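3-hexulose-6-phosphate synthase (Mycobacterium gastri, PDB 3AJX) is a synthase of the HUMPS family whose chain folds as a TIM barrel, pairs with a second subunit and holds a magnesium ion. Local coordinates at residues D59-D64 against L80-G85; V106-I111 against L126-V131. The protein carries 1 engineered substitution. All blocks are in the same frame, centred on the assembly; numbering follows the deposited sequence.

Interaction 1. Residues D59-D64 against L80-G85; sequences DMKTMD and LVTVLG. With MG (magnesium ion), chain F.
T62 and V83 pair in parallel where strand 55-62 runs beside strand 80-84, neighbours in the barrel whose short segments are inclined at 28° to each other. Two backbone bonds flank V83: T62 N reaches T82 O at 3.2 Å, and L84 N gives the straighter, shorter bond to T62 O at 2.9 Å. A step earlier the backbone ladder hands over to a side chain. The hydroxyl of T82 sits between its own backbone N and carbonyl carbon (chi1 57°), which turns OG1 toward the D59-K61 bend. There it accepts from K61 N at 2.9 Å and donates to D59 OD1 at 2.7 Å, meeting the carboxylate on its anti side and 17° out of its plane. The other oxygen, D59 OD2, binds the magnesium ion at 2.1 Å and forms a salt bridge with K61 NZ at 2.8 Å. Farther along, L84 crosses the aliphatic part of K61 obliquely through CD2, while its CD1 lies 4.0 Å from M63 SD; L84 also packs on L84 of the second subunit. On the T62 side, a water bridges T62 OG1 and T82 O, with E69 of helix 66-75 as a further partner of T62 OG1. T82 is thus a second-shell residue whose bond to OD1 probably helps to fix the rotation of the carboxylate that, with E30, makes up the metal site, while the magnesium ion and K61 NZ hold OD2.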
# COMPACT_ATOMS: atom_id res chain seq x y z
N ASP A 59 -6.61 -3.12 -6.61
CA ASP A 59 -6.27 -3.26 -5.19
C ASP A 59 -5.10 -2.37 -4.80
O ASP A 59 -4.00 -2.84 -4.50
CB ASP A 59 -5.93 -4.72 -4.89
CG ASP A 59 -6.17 -5.09 -3.43
OD1 ASP A 59 -6.41 -4.17 -2.62
OD2 ASP A 59 -6.11 -6.29 -3.10
N MET A 60 -5.35 -1.06 -4.80
CA MET A 60 -4.34 -0.07 -4.46
C MET A 60 -3.92 -0.13 -2.99
O MET A 60 -2.76 0.13 -2.66
CB MET A 60 -4.86 1.33 -4.77
CG MET A 60 -5.20 1.59 -6.22
SD MET A 60 -3.74 1.72 -7.28
CE MET A 60 -3.27 3.45 -7.03
N LYS A 61 -4.87 -0.48 -2.12
CA LYS A 61 -4.62 -0.52 -0.68
C LYS A 61 -4.03 0.82 -0.25
O LYS A 61 -3.05 0.88 0.51
CB LYS A 61 -3.68 -1.67 -0.30
CG LYS A 61 -4.37 -3.03 -0.23
CD LYS A 61 -3.46 -4.08 0.39
CE LYS A 61 -4.15 -5.44 0.49
NZ LYS A 61 -4.51 -5.98 -0.86
N THR A 62 -4.64 1.89 -0.73
CA THR A 62 -4.20 3.24 -0.42
C THR A 62 -4.14 3.53 1.08
O THR A 62 -5.07 3.21 1.82
CB THR A 62 -5.11 4.26 -1.09
OG1 THR A 62 -5.08 4.04 -2.51
CG2 THR A 62 -4.66 5.68 -0.79
N MET A 63 -3.04 4.14 1.52
CA MET A 63 -2.87 4.47 2.92
C MET A 63 -2.81 5.98 3.14
O MET A 63 -3.03 6.46 4.25
CB MET A 63 -1.59 3.82 3.45
CG MET A 63 -1.35 4.00 4.94
SD MET A 63 -2.63 3.25 5.97
CE MET A 63 -2.38 4.16 7.50
N ASP A 64 -2.50 6.72 2.08
CA ASP A 64 -2.41 8.17 2.16
C ASP A 64 -2.66 8.77 0.78
O ASP A 64 -2.51 8.07 -0.23
CB ASP A 64 -1.04 8.57 2.69
CG ASP A 64 -0.89 10.07 2.89
OD1 ASP A 64 -1.86 10.71 3.36
OD2 ASP A 64 0.19 10.60 2.57
N LEU A 80 -13.44 0.08 -9.48
CA LEU A 80 -13.41 0.05 -8.02
C LEU A 80 -11.96 0.11 -7.57
O LEU A 80 -11.07 -0.44 -8.22
CB LEU A 80 -14.04 -1.25 -7.50
CG LEU A 80 -15.52 -1.50 -7.77
CD1 LEU A 80 -15.87 -2.94 -7.39
CD2 LEU A 80 -16.36 -0.51 -6.98
N VAL A 81 -11.71 0.79 -6.45
CA VAL A 81 -10.37 0.91 -5.91
C VAL A 81 -10.44 0.67 -4.41
O VAL A 81 -11.44 0.99 -3.77
CB VAL A 81 -9.77 2.31 -6.15
CG1 VAL A 81 -9.71 2.60 -7.64
CG2 VAL A 81 -10.60 3.36 -5.43
N THR A 82 -9.38 0.10 -3.85
CA THR A 82 -9.34 -0.16 -2.42
C THR A 82 -8.51 0.86 -1.66
O THR A 82 -7.49 1.34 -2.16
CB THR A 82 -8.77 -1.55 -2.06
OG1 THR A 82 -7.45 -1.70 -2.60
CG2 THR A 82 -9.66 -2.64 -2.59
N VAL A 83 -8.99 1.19 -0.47
CA VAL A 83 -8.32 2.10 0.45
C VAL A 83 -8.31 1.29 1.74
O VAL A 83 -9.29 0.61 2.04
CB VAL A 83 -9.12 3.39 0.68
CG1 VAL A 83 -8.42 4.27 1.71
CG2 VAL A 83 -9.29 4.13 -0.63
N LEU A 84 -7.21 1.35 2.49
CA LEU A 84 -7.12 0.60 3.74
C LEU A 84 -8.00 1.18 4.84
O LEU A 84 -8.09 2.40 4.99
CB LEU A 84 -5.67 0.56 4.24
CG LEU A 84 -4.69 -0.24 3.39
CD1 LEU A 84 -3.28 -0.13 3.99
CD2 LEU A 84 -5.14 -1.69 3.34
N GLY A 85 -8.65 0.31 5.60
CA GLY A 85 -9.48 0.78 6.70
C GLY A 85 -8.62 1.45 7.76
O GLY A 85 -9.12 2.21 8.58
MG MG F . -7.10 -8.03 -2.47
O HOH W 1 -7.32 3.77 -4.07
O HOH W 2 -6.31 -8.11 -0.61
O HOH W 3 -8.36 -8.98 -2.67
O HOH W 4 -8.30 -6.51 -1.53

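Interaction 2. Residues V106-I111 against L126-V131; sequences VVVDLI and LGAKFV
The contact of V107 and V108 with F130 and V131 combines parallel strand pairing, of V108 with V131, with side-chain packing, notably of V107 on F130, in the barrel wall, at the closing end of the beta-alpha-beta unit built from strand 105-109, helix 116-125 and strand 130-134. V108 N donates to F130 O at 3.2 Å. Ahead of this pair, K129 N gives V106 O a bond of 2.8 Å. Just before this, G127 closes helix 116-125 in a Schellman motif, and a water ties its carbonyl O to V106 N. On one face, F130 takes the chi1 of 56° that sets its ring over V107; CG2 of V107 lies 3.5 Å from the ring centroid, 22° off the normal, a CH-pi contact displaced toward CZ at the rim. Beside V108 and V131 the packing is aliphatic. V108 CG2 meets A128 CB at 3.6 Å, L110 reaches across with CD1 to within 3.8 Å of V131 CB, and V123 of helix 116-125 packs on both V108 and V131. Since the directional bonds across the pair come from the backbone and the side chains add dispersion and one CH-pi contact, the chemistry implies a largely apolar seam, with a water and the exposed K129 at the end where segment 126-131 comes in, while the polar D109 points away from that segment, with its OD2 bonded to H134.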
# COMPACT_ATOMS: atom_id res chain seq x y z
N VAL A 106 -15.46 3.09 -4.09
CA VAL A 106 -14.37 2.75 -3.21
C VAL A 106 -14.73 1.56 -2.34
O VAL A 106 -15.85 1.46 -1.82
CB VAL A 106 -14.02 3.92 -2.26
CG1 VAL A 106 -13.05 3.45 -1.18
CG2 VAL A 106 -13.41 5.06 -3.05
N VAL A 107 -13.78 0.64 -2.21
CA VAL A 107 -13.95 -0.53 -1.37
C VAL A 107 -12.92 -0.36 -0.28
O VAL A 107 -11.74 -0.15 -0.55
CB VAL A 107 -13.66 -1.83 -2.15
CG1 VAL A 107 -13.66 -3.03 -1.19
CG2 VAL A 107 -14.71 -2.01 -3.23
N VAL A 108 -13.35 -0.41 0.98
CA VAL A 108 -12.39 -0.28 2.06
C VAL A 108 -11.94 -1.67 2.49
O VAL A 108 -12.76 -2.50 2.89
CB VAL A 108 -13.00 0.49 3.26
CG1 VAL A 108 -12.02 0.51 4.42
CG2 VAL A 108 -13.34 1.91 2.83
N ASP A 109 -10.64 -1.92 2.36
CA ASP A 109 -10.05 -3.21 2.71
C ASP A 109 -9.76 -3.20 4.21
O ASP A 109 -8.90 -2.44 4.67
CB ASP A 109 -8.76 -3.42 1.92
CG ASP A 109 -8.22 -4.82 2.05
OD1 ASP A 109 -8.51 -5.48 3.07
OD2 ASP A 109 -7.49 -5.27 1.14
N LEU A 110 -10.46 -4.03 4.97
CA LEU A 110 -10.28 -4.07 6.41
C LEU A 110 -9.18 -5.01 6.88
O LEU A 110 -9.12 -5.38 8.06
CB LEU A 110 -11.62 -4.42 7.09
CG LEU A 110 -12.74 -3.41 6.81
CD1 LEU A 110 -14.05 -3.89 7.42
CD2 LEU A 110 -12.36 -2.04 7.37
N ILE A 111 -8.29 -5.39 5.97
CA ILE A 111 -7.18 -6.28 6.31
C ILE A 111 -6.40 -5.70 7.49
O ILE A 111 -6.13 -4.49 7.55
CB ILE A 111 -6.24 -6.47 5.09
CG1 ILE A 111 -5.13 -7.47 5.44
CG2 ILE A 111 -5.64 -5.14 4.68
CD1 ILE A 111 -4.29 -7.89 4.24
N LEU A 126 -18.55 7.09 5.66
CA LEU A 126 -17.70 7.97 4.87
C LEU A 126 -17.96 7.81 3.37
O LEU A 126 -17.43 8.58 2.57
CB LEU A 126 -16.22 7.70 5.15
CG LEU A 126 -15.72 7.97 6.57
CD1 LEU A 126 -14.29 7.48 6.71
CD2 LEU A 126 -15.81 9.46 6.88
N GLY A 127 -18.76 6.82 3.00
CA GLY A 127 -19.09 6.63 1.59
C GLY A 127 -18.60 5.39 0.87
O GLY A 127 -18.79 5.27 -0.34
N ALA A 128 -17.97 4.46 1.58
CA ALA A 128 -17.50 3.24 0.93
C ALA A 128 -18.68 2.46 0.34
O ALA A 128 -19.75 2.42 0.93
CB ALA A 128 -16.75 2.37 1.94
N LYS A 129 -18.49 1.87 -0.84
CA LYS A 129 -19.55 1.09 -1.47
C LYS A 129 -19.74 -0.17 -0.64
O LYS A 129 -20.86 -0.53 -0.26
CB LYS A 129 -19.16 0.73 -2.91
CG LYS A 129 -19.02 1.93 -3.83
CD LYS A 129 -20.32 2.73 -3.90
CE LYS A 129 -20.18 3.96 -4.78
NZ LYS A 129 -21.43 4.77 -4.77
N PHE A 130 -18.64 -0.85 -0.37
CA PHE A 130 -18.65 -2.02 0.48
C PHE A 130 -17.29 -2.17 1.12
O PHE A 130 -16.36 -1.43 0.79
CB PHE A 130 -19.06 -3.31 -0.27
CG PHE A 130 -18.22 -3.65 -1.48
CD1 PHE A 130 -18.51 -3.09 -2.72
CD2 PHE A 130 -17.21 -4.60 -1.40
CE1 PHE A 130 -17.81 -3.49 -3.87
CE2 PHE A 130 -16.51 -5.01 -2.54
CZ PHE A 130 -16.81 -4.45 -3.78
N VAL A 131 -17.19 -3.08 2.08
CA VAL A 131 -15.92 -3.29 2.76
C VAL A 131 -15.49 -4.72 2.49
O VAL A 131 -16.32 -5.58 2.21
CB VAL A 131 -16.06 -3.07 4.28
CG1 VAL A 131 -16.45 -1.63 4.57
CG2 VAL A 131 -17.09 -4.03 4.86
O HOH W 5 -17.56 4.89 -2.90

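How the interactions relate
From the N terminus, the chain leaves 59-64, passes through helix 66-75 and returns at 80-85, closing interaction 1. Helix 89-102 then leads to 106-111, and helix 116-125 to 126-131, closing interaction 2; the loops stand in series and neither nest nor cross. Both exemplify the right-handed beta-alpha-beta crossover that joins successive strands of a TIM barrel. Strands 80-84 and 105-109 are neighbours, so V81 O to V107 N and V83 O to D109 N, probable hydrogen bonds, unite both contacts into four consecutive strands of one wall. K61 and D109 also meet, as a long, weak ion pair, linking the magnesium side of interaction 1 to interaction 2.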